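Local coordinates for ribonucleoside-diphosphate reductase (Pseudomonas aeruginosa, PDB 5IM3), which probably supplies the precursors of DNA synthesis by reducing ribonucleoside diphosphates to deoxyribonucleotides, and binds the allosteric effector dATP, at residues A[454-459]-A[486-491]; A[500-505]-A[526-531]; A[510-515]-A[522-527]. One frame throughout, in Å; residues are numbered along the deposited sequence.

Contact 1 of 3, residues A[454-459]-A[486-491]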
loop_
_atom_site.group_PDB
_atom_site.type_symbol
_atom_site.label_atom_id
_atom_site.label_comp_id
_atom_site.label_asym_id
_atom_site.label_seq_id
_atom_site.Cartn_x
_atom_site.Cartn_y
_atom_site.Cartn_z
ATOM N N LEU A 454 25.376 -16.333 -17.963
ATOM C CA LEU A 454 24.786 -16.029 -19.261
ATOM C C LEU A 454 25.137 -14.602 -19.659
ATOM O O LEU A 454 25.062 -13.686 -18.837
ATOM C CB LEU A 454 23.267 -16.205 -19.241
ATOM C CG LEU A 454 22.632 -16.371 -20.620
ATOM C CD1 LEU A 454 22.966 -17.740 -21.196
ATOM C CD2 LEU A 454 21.128 -16.163 -20.549
ATOM N N GLU A 455 25.517 -14.421 -20.921
ATOM C CA GLU A 455 25.902 -13.112 -21.421
ATOM C C GLU A 455 24.659 -12.269 -21.712
ATOM O O GLU A 455 23.586 -12.796 -22.023
ATOM C CB GLU A 455 26.768 -13.263 -22.674
ATOM C CG GLU A 455 27.654 -12.066 -22.982
ATOM C CD GLU A 455 28.819 -12.415 -23.888
ATOM O OE1 GLU A 455 29.333 -13.553 -23.797
ATOM O OE2 GLU A 455 29.229 -11.551 -24.690
ATOM N N THR A 456 24.819 -10.943 -21.610
ATOM C CA THR A 456 23.672 -10.044 -21.475
ATOM C C THR A 456 22.887 -9.840 -22.771
ATOM O O THR A 456 21.743 -9.373 -22.711
ATOM C CB THR A 456 24.139 -8.685 -20.941
ATOM O OG1 THR A 456 25.049 -8.887 -19.853
ATOM C CG2 THR A 456 22.955 -7.875 -20.439
ATOM N N TRP A 457 23.458 -10.165 -23.928
ATOM C CA TRP A 457 22.719 -10.108 -25.185
ATOM C C TRP A 457 21.998 -11.412 -25.505
ATOM O O TRP A 457 21.275 -11.476 -26.506
ATOM C CB TRP A 457 23.656 -9.745 -26.346
ATOM C CG TRP A 457 24.893 -10.593 -26.436
ATOM C CD1 TRP A 457 26.152 -10.247 -26.037
ATOM C CD2 TRP A 457 24.991 -11.925 -26.959
ATOM N NE1 TRP A 457 27.026 -11.275 -26.279
ATOM C CE2 TRP A 457 26.339 -12.319 -26.842
ATOM C CE3 TRP A 457 24.072 -12.820 -27.511
ATOM C CZ2 TRP A 457 26.791 -13.569 -27.259
ATOM C CZ3 TRP A 457 24.524 -14.065 -27.926
ATOM C CH2 TRP A 457 25.870 -14.426 -27.799
ATOM N N HIS A 458 22.175 -12.448 -24.688
ATOM C CA HIS A 458 21.539 -13.733 -24.943
ATOM C C HIS A 458 20.022 -13.590 -24.906
ATOM O O HIS A 458 19.463 -12.958 -24.006
ATOM C CB HIS A 458 22.005 -14.752 -23.904
ATOM C CG HIS A 458 21.740 -16.177 -24.279
ATOM N ND1 HIS A 458 20.496 -16.757 -24.170
ATOM C CD2 HIS A 458 22.568 -17.145 -24.736
ATOM C CE1 HIS A 458 20.565 -18.020 -24.553
ATOM N NE2 HIS A 458 21.812 -18.280 -24.901
ATOM N N LEU A 459 19.352 -14.193 -25.889
ATOM C CA LEU A 459 17.917 -13.989 -26.037
ATOM C C LEU A 459 17.106 -14.555 -24.876
ATOM O O LEU A 459 15.959 -14.139 -24.682
ATOM C CB LEU A 459 17.432 -14.598 -27.353
ATOM C CG LEU A 459 16.929 -13.568 -28.361
ATOM C CD1 LEU A 459 16.575 -14.256 -29.661
ATOM C CD2 LEU A 459 15.729 -12.818 -27.810
ATOM N N TRP A 486 27.063 -12.282 -17.186
ATOM C CA TRP A 486 28.353 -12.124 -17.861
ATOM C C TRP A 486 28.217 -10.891 -18.759
ATOM O O TRP A 486 27.750 -10.980 -19.894
ATOM C CB TRP A 486 28.694 -13.396 -18.637
ATOM C CG TRP A 486 30.105 -13.500 -19.138
ATOM C CD1 TRP A 486 30.501 -13.646 -20.435
ATOM C CD2 TRP A 486 31.303 -13.489 -18.351
ATOM N NE1 TRP A 486 31.872 -13.723 -20.506
ATOM C CE2 TRP A 486 32.388 -13.630 -19.240
ATOM C CE3 TRP A 486 31.563 -13.374 -16.984
ATOM C CZ2 TRP A 486 33.714 -13.656 -18.806
ATOM C CZ3 TRP A 486 32.883 -13.397 -16.553
ATOM C CH2 TRP A 486 33.939 -13.534 -17.461
ATOM N N ILE A 487 28.618 -9.735 -18.241
ATOM C CA ILE A 487 28.202 -8.443 -18.781
ATOM C C ILE A 487 29.327 -7.883 -19.648
ATOM O O ILE A 487 30.430 -7.653 -19.131
ATOM C CB ILE A 487 27.839 -7.455 -17.665
ATOM C CG1 ILE A 487 26.815 -8.078 -16.713
ATOM C CG2 ILE A 487 27.285 -6.163 -18.270
ATOM C CD1 ILE A 487 26.585 -7.267 -15.453
ATOM N N PRO A 488 29.095 -7.632 -20.936
ATOM C CA PRO A 488 30.103 -6.928 -21.738
ATOM C C PRO A 488 30.133 -5.443 -21.412
ATOM O O PRO A 488 29.129 -4.848 -21.016
ATOM C CB PRO A 488 29.646 -7.166 -23.184
ATOM C CG PRO A 488 28.572 -8.216 -23.111
ATOM C CD PRO A 488 27.966 -8.093 -21.760
ATOM N N ASP A 489 31.313 -4.843 -21.599
ATOM C CA ASP A 489 31.459 -3.407 -21.379
ATOM C C ASP A 489 30.448 -2.618 -22.201
ATOM O O ASP A 489 29.930 -1.593 -21.744
ATOM C CB ASP A 489 32.881 -2.962 -21.729
ATOM C CG ASP A 489 33.869 -3.211 -20.606
ATOM O OD1 ASP A 489 33.502 -3.883 -19.620
ATOM O OD2 ASP A 489 35.018 -2.736 -20.712
ATOM N N LEU A 490 30.156 -3.082 -23.418
ATOM C CA LEU A 490 29.286 -2.326 -24.310
ATOM C C LEU A 490 27.903 -2.140 -23.703
ATOM O O LEU A 490 27.282 -1.085 -23.874
ATOM C CB LEU A 490 29.187 -3.028 -25.665
ATOM C CG LEU A 490 28.430 -2.284 -26.763
ATOM C CD1 LEU A 490 29.122 -0.978 -27.108
ATOM C CD2 LEU A 490 28.309 -3.160 -27.994
ATOM N N PHE A 491 27.401 -3.148 -22.988
ATOM C CA PHE A 491 26.096 -3.008 -22.351
ATOM C C PHE A 491 26.112 -1.874 -21.335
ATOM O O PHE A 491 25.216 -1.022 -21.324
ATOM C CB PHE A 491 25.677 -4.317 -21.684
ATOM C CG PHE A 491 24.425 -4.192 -20.858
ATOM C CD1 PHE A 491 23.179 -4.140 -21.464
ATOM C CD2 PHE A 491 24.493 -4.112 -19.479
ATOM C CE1 PHE A 491 22.026 -4.017 -20.707
ATOM C CE2 PHE A 491 23.342 -3.987 -18.716
ATOM C CZ PHE A 491 22.108 -3.942 -19.333
#

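Contact 2 of 3, residues A[500-505]-A[526-531]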
loop_
_atom_site.group_PDB
_atom_site.type_symbol
_atom_site.label_atom_id
_atom_site.label_comp_id
_atom_site.label_asym_id
_atom_site.label_seq_id
_atom_site.Cartn_x
_atom_site.Cartn_y
_atom_site.Cartn_z
ATOM N N SER A 500 20.277 1.774 -26.749
ATOM C CA SER A 500 19.498 0.563 -26.938
ATOM C C SER A 500 20.393 -0.668 -26.800
ATOM O O SER A 500 21.612 -0.572 -26.636
ATOM C CB SER A 500 18.809 0.588 -28.300
ATOM O OG SER A 500 19.771 0.627 -29.341
ATOM N N TRP A 501 19.778 -1.846 -26.877
ATOM C CA TRP A 501 20.484 -3.103 -26.666
ATOM C C TRP A 501 19.692 -4.208 -27.346
ATOM O O TRP A 501 18.487 -4.338 -27.109
ATOM C CB TRP A 501 20.648 -3.382 -25.165
ATOM C CG TRP A 501 21.412 -4.627 -24.830
ATOM C CD1 TRP A 501 20.915 -5.766 -24.267
ATOM C CD2 TRP A 501 22.814 -4.856 -25.027
ATOM N NE1 TRP A 501 21.919 -6.689 -24.102
ATOM C CE2 TRP A 501 23.094 -6.156 -24.560
ATOM C CE3 TRP A 501 23.858 -4.090 -25.552
ATOM C CZ2 TRP A 501 24.375 -6.706 -24.603
ATOM C CZ3 TRP A 501 25.133 -4.640 -25.594
ATOM C CH2 TRP A 501 25.377 -5.934 -25.123
ATOM N N THR A 502 20.361 -4.990 -28.187
ATOM C CA THR A 502 19.708 -6.015 -28.992
ATOM C C THR A 502 20.067 -7.400 -28.470
ATOM O O THR A 502 21.241 -7.694 -28.223
ATOM C CB THR A 502 20.106 -5.892 -30.466
ATOM O OG1 THR A 502 19.771 -4.583 -30.945
ATOM C CG2 THR A 502 19.381 -6.934 -31.308
ATOM N N LEU A 503 19.054 -8.246 -28.312
ATOM C CA LEU A 503 19.243 -9.624 -27.892
ATOM C C LEU A 503 19.298 -10.535 -29.113
ATOM O O LEU A 503 18.515 -10.378 -30.054
ATOM C CB LEU A 503 18.116 -10.069 -26.954
ATOM C CG LEU A 503 17.784 -9.113 -25.803
ATOM C CD1 LEU A 503 16.722 -9.711 -24.890
ATOM C CD2 LEU A 503 19.032 -8.763 -25.012
ATOM N N PHE A 504 20.236 -11.481 -29.091
ATOM C CA PHE A 504 20.440 -12.423 -30.181
ATOM C C PHE A 504 20.483 -13.839 -29.629
ATOM O O PHE A 504 20.789 -14.063 -28.454
ATOM C CB PHE A 504 21.756 -12.170 -30.935
ATOM C CG PHE A 504 21.869 -10.807 -31.549
ATOM C CD1 PHE A 504 21.242 -10.518 -32.749
ATOM C CD2 PHE A 504 22.636 -9.825 -30.947
ATOM C CE1 PHE A 504 21.362 -9.268 -33.323
ATOM C CE2 PHE A 504 22.755 -8.571 -31.513
ATOM C CZ PHE A 504 22.122 -8.294 -32.705
ATOM N N SER A 505 20.192 -14.782 -30.478
ATOM C CA SER A 505 20.536 -16.151 -30.112
ATOM C C SER A 505 21.971 -16.453 -30.535
ATOM O O SER A 505 22.380 -16.084 -31.638
ATOM C CB SER A 505 19.598 -17.151 -30.773
ATOM O OG SER A 505 20.009 -18.477 -30.481
ATOM N N TYR A 526 28.003 -4.589 -35.827
ATOM C CA TYR A 526 27.734 -5.132 -37.154
ATOM C C TYR A 526 26.469 -5.982 -37.145
ATOM O O TYR A 526 25.593 -5.825 -38.002
ATOM C CB TYR A 526 28.939 -5.946 -37.634
ATOM C CG TYR A 526 28.676 -6.834 -38.830
ATOM C CD1 TYR A 526 28.811 -6.350 -40.126
ATOM C CD2 TYR A 526 28.310 -8.163 -38.663
ATOM C CE1 TYR A 526 28.577 -7.163 -41.222
ATOM C CE2 TYR A 526 28.074 -8.983 -39.752
ATOM C CZ TYR A 526 28.212 -8.479 -41.027
ATOM O OH TYR A 526 27.980 -9.296 -42.112
ATOM N N TYR A 527 26.352 -6.889 -36.172
ATOM C CA TYR A 527 25.137 -7.687 -36.053
ATOM C C TYR A 527 23.934 -6.818 -35.723
ATOM O O TYR A 527 22.822 -7.094 -36.189
ATOM C CB TYR A 527 25.322 -8.769 -34.984
ATOM C CG TYR A 527 26.195 -9.925 -35.419
ATOM C CD1 TYR A 527 26.021 -10.528 -36.661
ATOM C CD2 TYR A 527 27.201 -10.414 -34.592
ATOM C CE1 TYR A 527 26.815 -11.578 -37.062
ATOM C CE2 TYR A 527 28.000 -11.469 -34.987
ATOM C CZ TYR A 527 27.802 -12.047 -36.223
ATOM O OH TYR A 527 28.596 -13.095 -36.622
ATOM N N GLU A 528 24.136 -5.765 -34.928
ATOM C CA GLU A 528 23.042 -4.864 -34.585
ATOM C C GLU A 528 22.485 -4.189 -35.833
ATOM O O GLU A 528 21.267 -4.126 -36.030
ATOM C CB GLU A 528 23.528 -3.822 -33.573
ATOM C CG GLU A 528 22.619 -3.632 -32.370
ATOM C CD GLU A 528 23.103 -2.530 -31.440
ATOM O OE1 GLU A 528 24.230 -2.029 -31.643
ATOM O OE2 GLU A 528 22.353 -2.163 -30.509
ATOM N N ALA A 529 23.372 -3.678 -36.692
ATOM C CA ALA A 529 22.934 -3.042 -37.930
ATOM C C ALA A 529 22.243 -4.045 -38.845
ATOM O O ALA A 529 21.294 -3.699 -39.560
ATOM C CB ALA A 529 24.129 -2.406 -38.638
ATOM N N LEU A 530 22.708 -5.293 -38.835
ATOM C CA LEU A 530 22.098 -6.329 -39.659
ATOM C C LEU A 530 20.645 -6.555 -39.263
ATOM O O LEU A 530 19.757 -6.626 -40.120
ATOM C CB LEU A 530 22.899 -7.625 -39.527
ATOM C CG LEU A 530 23.348 -8.331 -40.801
ATOM C CD1 LEU A 530 24.234 -7.441 -41.658
ATOM C CD2 LEU A 530 24.086 -9.597 -40.412
ATOM N N ALA A 531 20.384 -6.674 -37.958
ATOM C CA ALA A 531 19.025 -6.921 -37.493
ATOM C C ALA A 531 18.102 -5.750 -37.803
ATOM O O ALA A 531 16.920 -5.956 -38.097
ATOM C CB ALA A 531 19.027 -7.202 -35.990
#

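Contact 3 of 3, residues A[510-515]-A[522-527]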
loop_
_atom_site.group_PDB
_atom_site.type_symbol
_atom_site.label_atom_id
_atom_site.label_comp_id
_atom_site.label_asym_id
_atom_site.label_seq_id
_atom_site.Cartn_x
_atom_site.Cartn_y
_atom_site.Cartn_z
ATOM N N PRO A 510 27.580 -16.863 -33.493
ATOM C CA PRO A 510 28.400 -17.784 -32.687
ATOM C C PRO A 510 29.772 -17.247 -32.321
ATOM O O PRO A 510 30.431 -17.845 -31.461
ATOM C CB PRO A 510 28.516 -19.025 -33.585
ATOM C CG PRO A 510 28.288 -18.521 -34.978
ATOM C CD PRO A 510 27.315 -17.389 -34.847
ATOM N N ASP A 511 30.217 -16.148 -32.922
ATOM C CA ASP A 511 31.552 -15.622 -32.666
ATOM C C ASP A 511 31.591 -14.581 -31.553
ATOM O O ASP A 511 32.681 -14.264 -31.070
ATOM C CB ASP A 511 32.138 -15.025 -33.956
ATOM C CG ASP A 511 31.193 -14.044 -34.632
ATOM O OD1 ASP A 511 29.970 -14.295 -34.636
ATOM O OD2 ASP A 511 31.676 -13.021 -35.164
ATOM N N LEU A 512 30.438 -14.067 -31.113
ATOM C CA LEU A 512 30.427 -12.976 -30.139
ATOM C C LEU A 512 30.964 -13.419 -28.785
ATOM O O LEU A 512 31.754 -12.705 -28.156
ATOM C CB LEU A 512 29.008 -12.424 -29.974
ATOM C CG LEU A 512 28.456 -11.467 -31.032
ATOM C CD1 LEU A 512 27.108 -10.925 -30.575
ATOM C CD2 LEU A 512 29.415 -10.317 -31.321
ATOM N N HIS A 513 30.521 -14.579 -28.303
ATOM C CA HIS A 513 30.877 -15.005 -26.954
ATOM C C HIS A 513 32.390 -15.065 -26.763
ATOM O O HIS A 513 32.899 -14.722 -25.689
ATOM C CB HIS A 513 30.238 -16.362 -26.661
ATOM C CG HIS A 513 30.487 -16.861 -25.272
ATOM N ND1 HIS A 513 30.277 -16.087 -24.150
ATOM C CD2 HIS A 513 30.927 -18.060 -24.825
ATOM C CE1 HIS A 513 30.573 -16.791 -23.073
ATOM N NE2 HIS A 513 30.972 -17.991 -23.454
ATOM N N ASP A 514 33.129 -15.490 -27.792
ATOM C CA ASP A 514 34.580 -15.585 -27.684
ATOM C C ASP A 514 35.287 -14.257 -27.922
ATOM O O ASP A 514 36.451 -14.116 -27.535
ATOM C CB ASP A 514 35.123 -16.624 -28.671
ATOM C CG ASP A 514 34.897 -18.048 -28.206
ATOM O OD1 ASP A 514 34.634 -18.254 -27.005
ATOM O OD2 ASP A 514 34.994 -18.967 -29.043
ATOM N N LEU A 515 34.630 -13.293 -28.556
ATOM C CA LEU A 515 35.230 -11.982 -28.740
ATOM C C LEU A 515 35.083 -11.143 -27.470
ATOM O O LEU A 515 34.239 -11.408 -26.610
ATOM C CB LEU A 515 34.591 -11.258 -29.926
ATOM C CG LEU A 515 34.784 -11.876 -31.315
ATOM C CD1 LEU A 515 33.955 -11.117 -32.345
ATOM C CD2 LEU A 515 36.247 -11.898 -31.722
ATOM N N GLU A 522 32.810 -3.911 -32.174
ATOM C CA GLU A 522 32.679 -3.767 -33.621
ATOM C C GLU A 522 31.786 -4.860 -34.194
ATOM O O GLU A 522 30.844 -4.582 -34.948
ATOM C CB GLU A 522 34.061 -3.801 -34.275
ATOM C CG GLU A 522 34.030 -3.933 -35.793
ATOM C CD GLU A 522 35.410 -3.910 -36.411
ATOM O OE1 GLU A 522 36.372 -3.542 -35.704
ATOM O OE2 GLU A 522 35.529 -4.266 -37.604
ATOM N N ARG A 523 32.068 -6.116 -33.844
ATOM C CA ARG A 523 31.281 -7.223 -34.374
ATOM C C ARG A 523 29.842 -7.156 -33.880
ATOM O O ARG A 523 28.910 -7.483 -34.621
ATOM C CB ARG A 523 31.928 -8.555 -33.988
ATOM C CG ARG A 523 31.341 -9.777 -34.692
ATOM C CD ARG A 523 31.504 -9.687 -36.197
ATOM N NE ARG A 523 31.039 -10.891 -36.876
ATOM C CZ ARG A 523 30.899 -10.995 -38.193
ATOM N NH1 ARG A 523 31.190 -9.963 -38.974
ATOM N NH2 ARG A 523 30.470 -12.130 -38.732
ATOM N N TYR A 524 29.641 -6.727 -32.632
ATOM C CA TYR A 524 28.287 -6.622 -32.101
ATOM C C TYR A 524 27.494 -5.541 -32.822
ATOM O O TYR A 524 26.312 -5.730 -33.125
ATOM C CB TYR A 524 28.321 -6.333 -30.602
ATOM C CG TYR A 524 26.941 -6.193 -30.005
ATOM C CD1 TYR A 524 26.301 -7.281 -29.429
ATOM C CD2 TYR A 524 26.270 -4.975 -30.030
ATOM C CE1 TYR A 524 25.036 -7.157 -28.890
ATOM C CE2 TYR A 524 25.008 -4.844 -29.496
ATOM C CZ TYR A 524 24.394 -5.937 -28.927
ATOM O OH TYR A 524 23.134 -5.806 -28.391
ATOM N N GLU A 525 28.116 -4.388 -33.077
ATOM C CA GLU A 525 27.427 -3.331 -33.806
ATOM C C GLU A 525 27.147 -3.743 -35.248
ATOM O O GLU A 525 26.149 -3.307 -35.831
ATOM C CB GLU A 525 28.247 -2.041 -33.751
ATOM C CG GLU A 525 28.255 -1.385 -32.372
ATOM C CD GLU A 525 29.119 -0.138 -32.308
ATOM O OE1 GLU A 525 29.834 0.149 -33.291
ATOM O OE2 GLU A 525 29.079 0.558 -31.270
ATOM N N TYR A 526 28.003 -4.589 -35.827
ATOM C CA TYR A 526 27.734 -5.132 -37.154
ATOM C C TYR A 526 26.469 -5.982 -37.145
ATOM O O TYR A 526 25.593 -5.825 -38.002
ATOM C CB TYR A 526 28.939 -5.946 -37.634
ATOM C CG TYR A 526 28.676 -6.834 -38.830
ATOM C CD1 TYR A 526 28.811 -6.350 -40.126
ATOM C CD2 TYR A 526 28.310 -8.163 -38.663
ATOM C CE1 TYR A 526 28.577 -7.163 -41.222
ATOM C CE2 TYR A 526 28.074 -8.983 -39.752
ATOM C CZ TYR A 526 28.212 -8.479 -41.027
ATOM O OH TYR A 526 27.980 -9.296 -42.112
ATOM N N TYR A 527 26.352 -6.889 -36.172
ATOM C CA TYR A 527 25.137 -7.687 -36.053
ATOM C C TYR A 527 23.934 -6.818 -35.723
ATOM O O TYR A 527 22.822 -7.094 -36.189
ATOM C CB TYR A 527 25.322 -8.769 -34.984
ATOM C CG TYR A 527 26.195 -9.925 -35.419
ATOM C CD1 TYR A 527 26.021 -10.528 -36.661
ATOM C CD2 TYR A 527 27.201 -10.414 -34.592
ATOM C CE1 TYR A 527 26.815 -11.578 -37.062
ATOM C CE2 TYR A 527 28.000 -11.469 -34.987
ATOM C CZ TYR A 527 27.802 -12.047 -36.223
ATOM O OH TYR A 527 28.596 -13.095 -36.622
#

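Contact 1 of 3, residues A[454-459]-A[486-491]
The methyl CG2 of T456 sits over the centre of one face of the F491 ring, 3.8 Å from its centroid and 9° off the ring normal, a CH-pi contact. The W486 ring is met instead at its edge, where E455 OE1 lies 3.6 Å from W486 CD1 with carboxylate and indole planes 72° apart. The W457 ring has E455 CB over one face, near the rim, and P488 CG approaches it obliquely. Threonine suits its place because its two branches serve different surfaces: the methyl, anti to the backbone N, goes to the phenyl ring, while T456 OG1 lies 3.4 Å from I487 CA. The extended glutamate carries its acid past the compact P488 ring, E455 OE2 lying 3.7 Å from P488 CG. H513 bonds OE1, K566 forms a salt bridge with OE2 and W457 NE1 adds a weak hydrogen bond there, which would probably offset the buried charge. Beneath the side chains the strands pair in parallel: W486 N donates to L454 O at 2.9 Å, and E455 CA makes a CH...O contact with W486 O. These are the ends of two strands of a beta-alpha-beta unit in the reductase barrel. Strand 450-455 leaves through a type I turn, E455 to H458, whereas strand 482-487 runs on into helix 489-496 with P488 as N-cap residue; helices 517-532, 544-558 and 566-571 pack around them.

Contact 2 of 3, residues A[500-505]-A[526-531]
F504 and Y527 meet where strand 500-504 passes helix 526-531 almost at a right angle, the two directions 85° apart and the axes 9.5 Å from each other at closest approach. No hydrogen bond joins the two segments. T502 and E528 have the nearest backbones, their CA atoms 6.6 Å apart, and the alternation of the strand sends the side chains of S500, T502 and F504 to the helix while W501 turns to the other side. F504 lies against the helix backbone. With CG anti to its carbonyl carbon (chi1 -59°), its ring brings CZ to 4.0 Å from Y527 CB, and its edge meets the methyl of A531, with F504 CE1 4.1 Å from A531 CB. Alanine fits here because its short side chain lets the ring come up against the helix one turn beyond Y527; the backbone O of Y527 approaches the same ring obliquely. The ring is also packed from its own strand, since T502 CG2 lies over one face toward the rim. T502 and E528 make the second half of the contact: the CG methylene of E528 passes the threonine, 3.3 Å from T502 OG1, and the extended chain carries the acid on toward S500, where E528 OE2 stands 4.0 Å from S500 OG. That carboxylate forms a salt bridge with R494, which also hydrogen-bonds S500 O, while the side chain of W501 sends its NE1 to T456 O. Strand 500-504 pairs antiparallel with 539-543, forming a two-stranded sheet separate from the larger mixed one, and the helix lies across it. The joint is therefore apolar at F504 and polar at E528, and the charge of the acid is probably balanced by the arginine rather than by the strand.

Contact 3 of 3, residues A[510-515]-A[522-527]
L512 lays its branched end against helix 517-532, its CG 3.9 Å from Y527 CD2 at the edge of that ring, CD1 beside the Y524 ring and CD2 close to the Y524 backbone N. This is a loop of the reductase barrel domain, between strand 500-504 and helix 517-532, folding back on the helix that follows it. Residues 510-514 coil like a helix but lack its usual bonding pattern. A branched aliphatic residue suits the place, as its end spreads over Y524, Y527 and R523, while L515 adds CD1 against R523 CB at 3.7 Å. Next to this apolar patch, D511 spreads its carboxylate between two donors. R523, bent at chi2 (61°), brings NE to D511 OD2 at 2.8 Å in a salt bridge on the syn lone pair, the oxygen 24° out of the guanidinium plane. The two planes stand 71° apart, and NE makes the close contact rather than the other nitrogens. Arginine also returns to its own helix through a weak bond from NH2 to Y527 OH, and that hydroxyl would probably be polarised by the nearby charge. D511 OD1 accepts a hydrogen bond from Y527 OH at 2.7 Å, on its syn side.

Along the chain contact 1 closes before contacts 2 and 3 open, and the latter two end on the same helix, 517-532, sharing Y526 and Y527. All three lie on the same side of the chain's centre, within the barrel domain. Centres of contacts 1 and 2 are about 12 Å apart, those of contacts 2 and 3 about 9 Å. W457 O, 2.8 Å from F504 N, joins the turn after strand 450-455 to strand 500-504; E455 OE1 lies 2.7 Å from H513 ND1, and T502 O 2.7 Å from Y524 OH. Through Y524 the helix touches both regions. The side chains of W457 and F504 are about 9 and 10 Å from that of R410, a dATP-binding residue.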